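Flap endonuclease 1 (Methanocaldococcus jannaschii, PDB 1A76) cleaves 5'-flap structures and digests DNA 5' to 3' in a magnesium-dependent manner during DNA replication and repair. Local coordinates at residues I9-S15 with M194-I198; K20-I26 with D72-V78; Y159-D165 with V270-Y274; L278-K283 with D306-I312. All coordinates share one frame; numbering follows the deposited sequence.

Interaction 1: I9-S15 with M194-I198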
# COMPACT_ATOMS: atom_id res chain seq x y z
N ILE A 9 17.12 -3.73 9.82
CA ILE A 9 16.30 -4.70 10.52
C ILE A 9 16.46 -6.09 9.95
O ILE A 9 16.78 -6.26 8.77
CB ILE A 9 14.81 -4.29 10.48
CG1 ILE A 9 14.31 -4.28 9.03
CG2 ILE A 9 14.63 -2.90 11.08
CD1 ILE A 9 12.88 -3.83 8.90
N PRO A 10 16.28 -7.12 10.79
CA PRO A 10 16.40 -8.50 10.30
C PRO A 10 15.29 -8.83 9.31
O PRO A 10 14.16 -8.36 9.44
CB PRO A 10 16.32 -9.36 11.57
CG PRO A 10 15.66 -8.49 12.60
CD PRO A 10 16.01 -7.06 12.25
N LYS A 11 15.63 -9.60 8.29
CA LYS A 11 14.66 -10.01 7.28
C LYS A 11 15.23 -11.22 6.59
O LYS A 11 16.42 -11.48 6.67
CB LYS A 11 14.41 -8.89 6.27
CG LYS A 11 15.57 -8.63 5.34
CD LYS A 11 16.23 -7.30 5.66
CE LYS A 11 15.68 -6.21 4.78
NZ LYS A 11 14.26 -5.96 5.11
N ASN A 12 14.37 -11.98 5.91
CA ASN A 12 14.85 -13.17 5.22
C ASN A 12 14.18 -13.39 3.88
O ASN A 12 12.99 -13.12 3.70
CB ASN A 12 14.65 -14.41 6.11
CG ASN A 12 15.41 -14.32 7.43
OD1 ASN A 12 16.62 -14.54 7.48
ND2 ASN A 12 14.70 -13.98 8.50
N ILE A 13 14.95 -13.90 2.94
CA ILE A 13 14.43 -14.22 1.62
C ILE A 13 13.55 -15.44 1.83
O ILE A 13 13.88 -16.33 2.61
CB ILE A 13 15.59 -14.57 0.62
CG1 ILE A 13 16.22 -13.29 0.06
CG2 ILE A 13 15.04 -15.45 -0.53
CD1 ILE A 13 17.65 -13.49 -0.55
N ILE A 14 12.39 -15.46 1.17
CA ILE A 14 11.50 -16.61 1.27
C ILE A 14 11.14 -17.04 -0.15
O ILE A 14 10.94 -16.20 -1.02
CB ILE A 14 10.20 -16.26 2.08
CG1 ILE A 14 9.40 -17.54 2.34
CG2 ILE A 14 9.35 -15.23 1.33
CD1 ILE A 14 8.32 -17.42 3.41
N SER A 15 11.06 -18.35 -0.39
CA SER A 15 10.71 -18.78 -1.74
C SER A 15 9.19 -18.67 -1.96
O SER A 15 8.42 -18.61 -1.01
CB SER A 15 11.14 -20.22 -1.96
OG SER A 15 10.44 -21.09 -1.09
N MET A 194 14.15 -11.50 -4.84
CA MET A 194 13.38 -12.56 -4.23
C MET A 194 12.39 -12.06 -3.18
O MET A 194 12.59 -11.02 -2.57
CB MET A 194 14.32 -13.56 -3.56
CG MET A 194 15.07 -14.41 -4.53
SD MET A 194 14.04 -15.76 -5.06
CE MET A 194 14.18 -16.85 -3.68
N PRO A 195 11.30 -12.81 -2.98
CA PRO A 195 10.33 -12.38 -1.97
C PRO A 195 11.10 -12.23 -0.67
O PRO A 195 12.04 -12.99 -0.42
CB PRO A 195 9.33 -13.53 -1.90
CG PRO A 195 9.46 -14.21 -3.21
CD PRO A 195 10.88 -14.05 -3.65
N GLU A 196 10.72 -11.25 0.14
CA GLU A 196 11.38 -11.01 1.41
C GLU A 196 10.38 -10.90 2.56
O GLU A 196 9.43 -10.11 2.51
CB GLU A 196 12.20 -9.72 1.33
CG GLU A 196 12.56 -9.11 2.69
CD GLU A 196 13.44 -7.87 2.56
OE1 GLU A 196 14.56 -8.00 2.02
OE2 GLU A 196 13.02 -6.78 2.98
N LEU A 197 10.60 -11.71 3.58
CA LEU A 197 9.72 -11.71 4.74
C LEU A 197 10.36 -10.99 5.92
O LEU A 197 11.54 -11.20 6.24
CB LEU A 197 9.37 -13.15 5.13
CG LEU A 197 8.59 -13.31 6.44
CD1 LEU A 197 7.15 -12.87 6.24
CD2 LEU A 197 8.65 -14.76 6.90
N ILE A 198 9.57 -10.14 6.56
CA ILE A 198 10.00 -9.41 7.75
C ILE A 198 9.00 -9.79 8.85
O ILE A 198 7.80 -9.56 8.71
CB ILE A 198 9.96 -7.87 7.57
CG1 ILE A 198 10.89 -7.43 6.43
CG2 ILE A 198 10.43 -7.18 8.87
CD1 ILE A 198 10.18 -7.04 5.15
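Asn12 and Leu197 form an antiparallel hydrogen-bonded pair at one edge of the mixed sheet in the PIN-type nuclease core. The short outermost strand 12-13, from the N-domain, lies here against strand 196-199 of the I-domain.

Three backbone hydrogen bonds hold the strands. Asn12 N gives to Leu197 O at 3.0 Å, and Leu197 N returns a bond to Asn12 O at 2.8 Å. Beyond them Ile14 N reaches Pro195 O. Ile13 and Glu196 make the non-hydrogen-bonded pair between. There the CA hydrogens face carbonyls: Ile13 CA lies 3.4 Å from Pro195 O.

One salt bridge crosses the strands. Lys11 NZ meets Glu196 OE2 at 2.6 Å, from above the carboxylate plane rather than within it. The lysine chain bends at three successive torsions and folds back over the carboxylate. Glu196 has CG anti to its own N (chi1 161°) and runs out extended to meet it. Tyr174 OH bonds to both charged groups, and Arg186 is a second cationic partner of Glu196 OE2. The glutamate charge is therefore shared.

Apolar contacts lie on both faces. On the Glu196 face, Met194 curls through two bends, and its CE touches Ile13 CG2. On the Leu197 face, Ile14 CG2 packs across the Pro195 ring at CB, 3.7 Å away. Ile198 also packs on Val203 of helix 200-207, with Lys11 CB against its CG1. At the far end Ile9 CD1 meets Ile198 CG2 at 4.2 Å.

Interaction 2: K20-I26 with D72-V78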
# COMPACT_ATOMS: atom_id res chain seq x y z
N LYS A 20 3.18 -20.71 -0.31
CA LYS A 20 2.00 -21.44 -0.77
C LYS A 20 0.96 -21.68 0.32
O LYS A 20 1.30 -22.07 1.44
CB LYS A 20 2.42 -22.78 -1.37
CG LYS A 20 1.50 -23.28 -2.49
CD LYS A 20 1.18 -24.76 -2.33
CE LYS A 20 -0.26 -25.09 -2.73
NZ LYS A 20 -1.20 -25.11 -1.57
N GLY A 21 -0.31 -21.44 -0.01
CA GLY A 21 -1.39 -21.66 0.93
C GLY A 21 -1.66 -20.54 1.91
O GLY A 21 -2.55 -20.66 2.77
N LYS A 22 -0.91 -19.44 1.81
CA LYS A 22 -1.10 -18.32 2.73
C LYS A 22 -2.11 -17.29 2.24
O LYS A 22 -2.33 -17.12 1.04
CB LYS A 22 0.23 -17.60 2.99
CG LYS A 22 1.30 -18.41 3.75
CD LYS A 22 0.74 -19.14 4.97
CE LYS A 22 1.85 -19.48 5.97
NZ LYS A 22 1.71 -20.86 6.54
N LYS A 23 -2.76 -16.63 3.19
CA LYS A 23 -3.71 -15.57 2.87
C LYS A 23 -2.91 -14.29 3.10
O LYS A 23 -2.10 -14.22 4.03
CB LYS A 23 -4.90 -15.61 3.83
CG LYS A 23 -5.82 -16.83 3.66
CD LYS A 23 -7.07 -16.67 4.52
CE LYS A 23 -7.54 -18.00 5.08
NZ LYS A 23 -9.00 -17.98 5.41
N VAL A 24 -3.11 -13.28 2.25
CA VAL A 24 -2.38 -12.02 2.43
C VAL A 24 -3.26 -10.81 2.16
O VAL A 24 -4.18 -10.87 1.35
CB VAL A 24 -1.17 -11.89 1.45
CG1 VAL A 24 -0.02 -12.77 1.92
CG2 VAL A 24 -1.59 -12.24 0.00
N ALA A 25 -2.98 -9.71 2.86
CA ALA A 25 -3.71 -8.47 2.63
C ALA A 25 -2.74 -7.63 1.80
O ALA A 25 -1.63 -7.34 2.24
CB ALA A 25 -4.03 -7.78 3.96
N ILE A 26 -3.15 -7.27 0.60
CA ILE A 26 -2.28 -6.47 -0.26
C ILE A 26 -2.47 -4.96 -0.08
O ILE A 26 -3.59 -4.47 -0.15
CB ILE A 26 -2.51 -6.78 -1.75
CG1 ILE A 26 -2.13 -8.22 -2.06
CG2 ILE A 26 -1.64 -5.83 -2.60
CD1 ILE A 26 -2.61 -8.69 -3.39
N ASP A 72 -1.48 -20.84 -4.81
CA ASP A 72 -2.31 -20.95 -3.62
C ASP A 72 -2.16 -19.80 -2.62
O ASP A 72 -2.33 -19.99 -1.41
CB ASP A 72 -2.06 -22.29 -2.92
CG ASP A 72 -3.18 -22.66 -1.96
OD1 ASP A 72 -4.25 -22.01 -2.03
OD2 ASP A 72 -3.00 -23.57 -1.13
N ILE A 73 -1.83 -18.61 -3.12
CA ILE A 73 -1.74 -17.44 -2.25
C ILE A 73 -3.03 -16.70 -2.49
O ILE A 73 -3.27 -16.19 -3.59
CB ILE A 73 -0.58 -16.51 -2.62
CG1 ILE A 73 0.75 -17.13 -2.19
CG2 ILE A 73 -0.77 -15.15 -1.92
CD1 ILE A 73 1.93 -16.68 -3.01
N THR A 74 -3.88 -16.66 -1.46
CA THR A 74 -5.17 -15.98 -1.57
C THR A 74 -5.06 -14.54 -1.09
O THR A 74 -4.88 -14.29 0.11
CB THR A 74 -6.23 -16.72 -0.74
OG1 THR A 74 -6.45 -18.02 -1.31
CG2 THR A 74 -7.54 -15.96 -0.74
N PRO A 75 -5.15 -13.58 -2.02
CA PRO A 75 -5.04 -12.18 -1.62
C PRO A 75 -6.37 -11.45 -1.46
O PRO A 75 -7.40 -11.80 -2.05
CB PRO A 75 -4.22 -11.58 -2.76
CG PRO A 75 -4.71 -12.37 -3.99
CD PRO A 75 -5.27 -13.70 -3.48
N ILE A 76 -6.33 -10.42 -0.63
CA ILE A 76 -7.47 -9.56 -0.43
C ILE A 76 -6.83 -8.18 -0.60
O ILE A 76 -5.83 -7.87 0.04
CB ILE A 76 -8.10 -9.71 0.99
CG1 ILE A 76 -9.22 -8.68 1.14
CG2 ILE A 76 -7.04 -9.55 2.07
CD1 ILE A 76 -10.43 -9.19 1.91
N TRP A 77 -7.39 -7.39 -1.51
CA TRP A 77 -6.85 -6.07 -1.79
C TRP A 77 -7.39 -5.01 -0.83
O TRP A 77 -8.59 -4.96 -0.54
CB TRP A 77 -7.18 -5.68 -3.24
CG TRP A 77 -6.33 -6.39 -4.24
CD1 TRP A 77 -6.38 -7.72 -4.58
CD2 TRP A 77 -5.26 -5.82 -5.01
NE1 TRP A 77 -5.41 -8.00 -5.51
CE2 TRP A 77 -4.71 -6.86 -5.79
CE3 TRP A 77 -4.71 -4.54 -5.11
CZ2 TRP A 77 -3.64 -6.66 -6.67
CZ3 TRP A 77 -3.65 -4.33 -5.98
CH2 TRP A 77 -3.12 -5.39 -6.75
N VAL A 78 -6.49 -4.18 -0.33
CA VAL A 78 -6.88 -3.13 0.60
C VAL A 78 -6.57 -1.76 0.03
O VAL A 78 -5.42 -1.43 -0.28
CB VAL A 78 -6.15 -3.29 1.95
CG1 VAL A 78 -6.76 -2.35 2.97
CG2 VAL A 78 -6.27 -4.71 2.44
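Lys23 to Ile26 pair with Thr74 to Trp77 as neighbouring parallel strands in the central sheet of the nuclease core. The axes of strand portions 23-26 and 74-78 run 20° apart and approach to 4.7 Å.

Backbone donors and acceptors alternate along the seam. Lys22 O takes Thr74 N, and Thr74 O takes Val24 N. Val24 O then accepts from Ile76 N. Ile76 O accepts from Ile26 N at 2.8 Å, and Ile26 O takes Val78 N at 2.9 Å. Pro75 has no N-H to give, and it falls where this seam asks for none. On their other sides, Ala25 bonds to Ala168 and Val170, and Trp77 to Pro145 and Val147, as expected of interior strands.

The N-terminal end of the pair is held differently. Asp72 is the C' residue of the Schellman motif that closes helix 56-70. Its O receives a weak bond from Gly21 N. Its carboxylate swings anti to the backbone N (chi1 -162°), which brings OD2 to Lys20 NZ in a salt bridge modelled very short, at 2.4 Å. With Asp72 cut back to an alanine, the Lys20 ammonium is likely to lose this counter-charge, and its bent chain would be freer to move.

The face bearing Val24 and Ile26 is buried and apolar. Val24 CG2 touches Ile73 CG2 at 3.6 Å. Trp77 NE1 bonds weakly to Thr65 OG1. Ile26 CD1 is tight against Pro75 CB (3.4 Å) and makes a CH-pi contact, 3.8 Å from the centroid of the Trp77 five-membered ring.

Interaction 3: Y159-D165 with V270-Y274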
# COMPACT_ATOMS: atom_id res chain seq x y z
N TYR A 159 -3.99 -4.39 10.55
CA TYR A 159 -5.02 -4.84 11.50
C TYR A 159 -5.54 -6.23 11.13
O TYR A 159 -5.74 -7.09 12.00
CB TYR A 159 -6.18 -3.84 11.53
CG TYR A 159 -7.43 -4.32 12.22
CD1 TYR A 159 -7.47 -4.48 13.61
CD2 TYR A 159 -8.62 -4.54 11.50
CE1 TYR A 159 -8.65 -4.85 14.27
CE2 TYR A 159 -9.81 -4.91 12.16
CZ TYR A 159 -9.81 -5.06 13.54
OH TYR A 159 -10.96 -5.42 14.20
N MET A 160 -5.78 -6.45 9.84
CA MET A 160 -6.29 -7.75 9.38
C MET A 160 -5.26 -8.85 9.64
O MET A 160 -5.61 -10.00 9.95
CB MET A 160 -6.62 -7.68 7.89
CG MET A 160 -7.79 -6.73 7.56
SD MET A 160 -7.83 -6.09 5.87
CE MET A 160 -8.39 -7.51 4.96
N ALA A 161 -3.99 -8.50 9.50
CA ALA A 161 -2.93 -9.47 9.73
C ALA A 161 -2.80 -9.72 11.22
O ALA A 161 -2.64 -10.86 11.66
CB ALA A 161 -1.61 -8.95 9.16
N LYS A 162 -2.87 -8.65 12.01
CA LYS A 162 -2.76 -8.79 13.45
C LYS A 162 -3.86 -9.71 13.98
O LYS A 162 -3.61 -10.57 14.84
CB LYS A 162 -2.84 -7.42 14.12
CG LYS A 162 -1.47 -6.81 14.40
CD LYS A 162 -1.51 -5.30 14.46
CE LYS A 162 -2.00 -4.81 15.81
NZ LYS A 162 -3.05 -3.75 15.65
N LYS A 163 -5.07 -9.56 13.44
CA LYS A 163 -6.21 -10.38 13.85
C LYS A 163 -6.10 -11.83 13.43
O LYS A 163 -6.85 -12.68 13.92
CB LYS A 163 -7.50 -9.83 13.27
CG LYS A 163 -7.84 -8.42 13.69
CD LYS A 163 -9.34 -8.20 13.63
CE LYS A 163 -9.90 -8.59 12.28
NZ LYS A 163 -11.39 -8.57 12.31
N GLY A 164 -5.20 -12.13 12.50
CA GLY A 164 -5.05 -13.50 12.04
C GLY A 164 -5.92 -13.86 10.85
O GLY A 164 -6.00 -15.03 10.46
N ASP A 165 -6.58 -12.86 10.27
CA ASP A 165 -7.42 -13.10 9.11
C ASP A 165 -6.54 -13.38 7.89
O ASP A 165 -6.95 -14.07 6.95
CB ASP A 165 -8.33 -11.90 8.86
CG ASP A 165 -9.54 -11.89 9.79
OD1 ASP A 165 -9.73 -12.88 10.55
OD2 ASP A 165 -10.29 -10.91 9.76
N VAL A 270 -9.95 1.55 11.66
CA VAL A 270 -10.01 0.30 10.90
C VAL A 270 -11.45 -0.18 10.78
O VAL A 270 -12.38 0.45 11.30
CB VAL A 270 -9.18 -0.78 11.61
CG1 VAL A 270 -9.68 -1.08 13.02
CG2 VAL A 270 -9.20 -2.12 10.87
N THR A 271 -11.64 -1.31 10.10
CA THR A 271 -12.97 -1.88 9.90
C THR A 271 -12.95 -3.39 9.84
O THR A 271 -11.95 -4.01 9.45
CB THR A 271 -13.60 -1.37 8.58
OG1 THR A 271 -14.93 -1.90 8.46
CG2 THR A 271 -12.78 -1.82 7.38
N ASP A 272 -14.07 -3.99 10.24
CA ASP A 272 -14.21 -5.44 10.22
C ASP A 272 -15.14 -5.83 9.09
O ASP A 272 -15.34 -7.01 8.82
CB ASP A 272 -14.79 -5.92 11.55
CG ASP A 272 -13.81 -5.78 12.69
OD1 ASP A 272 -12.71 -6.37 12.59
OD2 ASP A 272 -14.12 -5.09 13.68
N ASN A 273 -15.71 -4.83 8.42
CA ASN A 273 -16.63 -5.08 7.32
C ASN A 273 -15.95 -5.43 6.00
O ASN A 273 -15.73 -4.58 5.15
CB ASN A 273 -17.53 -3.86 7.10
CG ASN A 273 -18.76 -4.19 6.29
OD1 ASN A 273 -18.99 -5.34 5.92
ND2 ASN A 273 -19.58 -3.18 6.00
N TYR A 274 -15.63 -6.71 5.84
CA TYR A 274 -15.00 -7.19 4.61
C TYR A 274 -15.15 -8.70 4.57
O TYR A 274 -15.58 -9.31 5.55
CB TYR A 274 -13.52 -6.80 4.57
CG TYR A 274 -12.71 -7.29 5.76
CD1 TYR A 274 -12.39 -8.64 5.89
CD2 TYR A 274 -12.29 -6.41 6.75
CE1 TYR A 274 -11.66 -9.10 6.98
CE2 TYR A 274 -11.56 -6.87 7.84
CZ TYR A 274 -11.25 -8.21 7.95
OH TYR A 274 -10.53 -8.65 9.03
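Tyr159 has CG anti to its own backbone N (chi1 167°), which brings the ring to Val270 and Asp272. Tyr274 takes another rotamer: its CG sits between N and the carbonyl carbon (chi1 57°), which brings the ring to Met160 and Asp165. The two tyrosines thus join the end of helix 153-162 to the loop 270-274.

Asp272 OD1 is gripped by two donors. Tyr159 OH gives to it at 2.6 Å on the syn side, close to the carboxylate plane. Lys163 NZ makes a salt bridge to the same oxygen, also at 2.6 Å, on the anti side. The lysine is likely to stabilise the aspartate charge. Tyr274 OH donates to Asp165 OD2, modelled very short at 2.4 Å. That oxygen lies in the plane of the Tyr274 ring, at its edge, while the carboxylate stands nearly upright to the ring (80°). A long salt bridge from Lys163 to Asp165 joins both aspartates in one network.

The ring faces are also covered. Val270 lies over one face of Tyr159, but it is modelled too close to the ring for its exact placement to be relied on. The lysine stem lies on the other face through Lys163 CG. Met160 CE makes a CH-pi contact, 4.1 Å from the Tyr274 ring centroid. Met160 SD, farther off above the same face, adds a Met-aromatic contact.

Gly164, at positive phi in a Schellman motif, ends the helix, and Asp165 follows it, facing Tyr274. On the sheet side, Met160 also packs on Ile76 and Val78 of strand 74-79, while Thr271 and Tyr274 touch Val147 of edge strand 146-148.

Interaction 4: L278-K283 with D306-I312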
# COMPACT_ATOMS: atom_id res chain seq x y z
N LEU A 278 -13.79 -15.59 -2.26
CA LEU A 278 -13.54 -15.38 -3.68
C LEU A 278 -14.81 -15.77 -4.43
O LEU A 278 -15.56 -16.64 -3.99
CB LEU A 278 -12.38 -16.25 -4.16
CG LEU A 278 -11.13 -16.25 -3.27
CD1 LEU A 278 -10.12 -17.21 -3.83
CD2 LEU A 278 -10.55 -14.84 -3.19
N LYS A 279 -15.05 -15.13 -5.57
CA LYS A 279 -16.22 -15.41 -6.39
C LYS A 279 -15.75 -15.77 -7.79
O LYS A 279 -14.64 -15.40 -8.19
CB LYS A 279 -17.12 -14.17 -6.47
CG LYS A 279 -17.41 -13.53 -5.13
CD LYS A 279 -18.48 -12.45 -5.25
CE LYS A 279 -19.72 -12.78 -4.42
NZ LYS A 279 -19.63 -12.34 -3.00
N LEU A 280 -16.58 -16.46 -8.56
CA LEU A 280 -16.18 -16.83 -9.91
C LEU A 280 -16.04 -15.57 -10.77
O LEU A 280 -16.83 -14.63 -10.65
CB LEU A 280 -17.20 -17.79 -10.52
CG LEU A 280 -17.16 -19.13 -9.79
CD1 LEU A 280 -18.36 -19.99 -10.21
CD2 LEU A 280 -15.86 -19.83 -10.09
N PRO A 281 -15.03 -15.53 -11.65
CA PRO A 281 -14.81 -14.36 -12.52
C PRO A 281 -15.79 -14.21 -13.68
O PRO A 281 -16.22 -15.20 -14.28
CB PRO A 281 -13.38 -14.55 -13.03
CG PRO A 281 -13.15 -16.03 -12.97
CD PRO A 281 -14.02 -16.58 -11.87
N ASP A 282 -16.14 -12.95 -13.98
CA ASP A 282 -17.04 -12.65 -15.08
C ASP A 282 -16.11 -12.56 -16.29
O ASP A 282 -15.58 -11.49 -16.60
CB ASP A 282 -17.75 -11.30 -14.83
CG ASP A 282 -18.53 -10.80 -16.04
OD1 ASP A 282 -18.55 -11.49 -17.09
OD2 ASP A 282 -19.12 -9.69 -15.95
N LYS A 283 -15.91 -13.71 -16.95
CA LYS A 283 -15.04 -13.82 -18.10
C LYS A 283 -15.31 -12.79 -19.19
O LYS A 283 -14.38 -12.19 -19.72
CB LYS A 283 -15.12 -15.22 -18.70
CG LYS A 283 -14.62 -16.34 -17.77
CD LYS A 283 -14.55 -17.67 -18.51
CE LYS A 283 -13.68 -18.68 -17.75
NZ LYS A 283 -13.77 -20.06 -18.34
N ASP A 306 -9.66 -17.99 -18.07
CA ASP A 306 -10.07 -19.39 -18.00
C ASP A 306 -9.32 -20.05 -16.83
O ASP A 306 -9.88 -20.85 -16.08
CB ASP A 306 -9.74 -20.11 -19.31
CG ASP A 306 -10.75 -19.79 -20.42
OD1 ASP A 306 -11.84 -19.26 -20.10
OD2 ASP A 306 -10.45 -20.06 -21.60
N LYS A 307 -8.05 -19.69 -16.67
CA LYS A 307 -7.26 -20.24 -15.58
C LYS A 307 -7.75 -19.66 -14.25
O LYS A 307 -7.82 -20.37 -13.25
CB LYS A 307 -5.78 -19.89 -15.76
CG LYS A 307 -5.20 -20.29 -17.11
CD LYS A 307 -3.72 -20.63 -16.99
CE LYS A 307 -2.90 -19.84 -18.00
NZ LYS A 307 -3.29 -18.39 -17.95
N LEU A 308 -8.10 -18.37 -14.24
CA LEU A 308 -8.59 -17.74 -13.00
C LEU A 308 -9.88 -18.40 -12.55
O LEU A 308 -10.06 -18.69 -11.38
CB LEU A 308 -8.82 -16.23 -13.19
CG LEU A 308 -9.59 -15.53 -12.05
CD1 LEU A 308 -8.80 -15.60 -10.74
CD2 LEU A 308 -9.87 -14.08 -12.42
N TYR A 309 -10.78 -18.64 -13.49
CA TYR A 309 -12.06 -19.28 -13.19
C TYR A 309 -11.85 -20.65 -12.52
O TYR A 309 -12.45 -20.95 -11.49
CB TYR A 309 -12.85 -19.46 -14.48
CG TYR A 309 -14.27 -19.94 -14.29
CD1 TYR A 309 -14.56 -21.31 -14.23
CD2 TYR A 309 -15.33 -19.03 -14.17
CE1 TYR A 309 -15.87 -21.76 -14.06
CE2 TYR A 309 -16.65 -19.47 -14.00
CZ TYR A 309 -16.91 -20.84 -13.95
OH TYR A 309 -18.20 -21.28 -13.78
N ASN A 310 -11.00 -21.47 -13.11
CA ASN A 310 -10.74 -22.81 -12.58
C ASN A 310 -10.06 -22.78 -11.22
O ASN A 310 -10.33 -23.63 -10.38
CB ASN A 310 -9.92 -23.61 -13.59
CG ASN A 310 -10.75 -24.05 -14.79
OD1 ASN A 310 -11.97 -24.19 -14.69
ND2 ASN A 310 -10.09 -24.26 -15.93
N LEU A 311 -9.17 -21.82 -11.00
CA LEU A 311 -8.49 -21.70 -9.71
C LEU A 311 -9.51 -21.42 -8.62
O LEU A 311 -9.55 -22.07 -7.59
CB LEU A 311 -7.45 -20.57 -9.75
CG LEU A 311 -6.15 -20.86 -10.51
CD1 LEU A 311 -5.45 -19.56 -10.85
CD2 LEU A 311 -5.23 -21.74 -9.67
N ILE A 312 -10.36 -20.43 -8.86
CA ILE A 312 -11.38 -20.09 -7.88
C ILE A 312 -12.38 -21.23 -7.76
O ILE A 312 -12.79 -21.58 -6.66
CB ILE A 312 -12.07 -18.76 -8.26
CG1 ILE A 312 -11.03 -17.62 -8.18
CG2 ILE A 312 -13.26 -18.49 -7.33
CD1 ILE A 312 -11.53 -16.25 -8.59
O HOH W 1 -12.26 -21.85 -17.01
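Pro281 packs on Tyr309 where the extended segment leading into helix 283-292 passes along the C-terminal helix 298-315. This is loop-on-helix packing. Asp282 is the N-cap of helix 283-292, with OD1 bonded to Gly285 N, and the helix starts just beyond the proline.

The tight part centres on Pro281. Its CG rests 3.4 Å from Tyr309 CA, directly on the helix backbone. Its CB meets Leu308 CD2 at 3.6 Å, and Leu308 in turn lies on Ile66 and Leu69 of helix 56-70. Ile312 comes up beside the proline: CD1 sits 3.2 Å from Lys279 O, and CG2 touches Leu278 CB at 4.0 Å.

Tyr309 forms the border. With CG anti to its N (chi1 -172°), the ring leans out over the loop. Leu280 CD2 covers one face, 4.1 Å from the ring centroid, toward the rim. Pro281 CD comes to Tyr309 CD2, and Lys283 CE to Tyr309 CB. Replacing the tyrosine by a serine is likely to take the ring face from Leu280 and open a gap beside Pro281 and the Lys283 stem.

The outer side is looser and polar. Leu280 is exposed, and it meets the ring with one branch over the face and the other near the hydroxyl. Lys283 reaches across in an extended chain to Asp306. NZ makes a salt bridge to OD1, from above the carboxylate plane, and Lys302 is a second partner of that oxygen. A water accepts from Lys283 NZ at 2.7 Å and donates to Asp306 O at 2.7 Å.

Interactions 1 and 2 belong to the same mixed sheet, with centres 17 Å apart. Strand 12-13 lies at its edge, and strands 23-27 and 74-79 lie inside. Interaction 3 packs on interaction 2: Met160 CE meets Ile76 CG2 at 3.8 Å. Interaction 4 touches interaction 2 more lightly, through Leu278 CD2 and Thr74 CG2 at 4.0 Å. It follows interaction 3 along the loop leaving 270-274, yet their centres are 25 Å apart. Interaction 2 runs toward the metal site: the Val78 side chain is about 9 Å from a bound manganese. The Met160 side chain is about 13 Å from a bound manganese. The Ile9 side chain is about 14 Å from one. Interaction 4 lies away from the site.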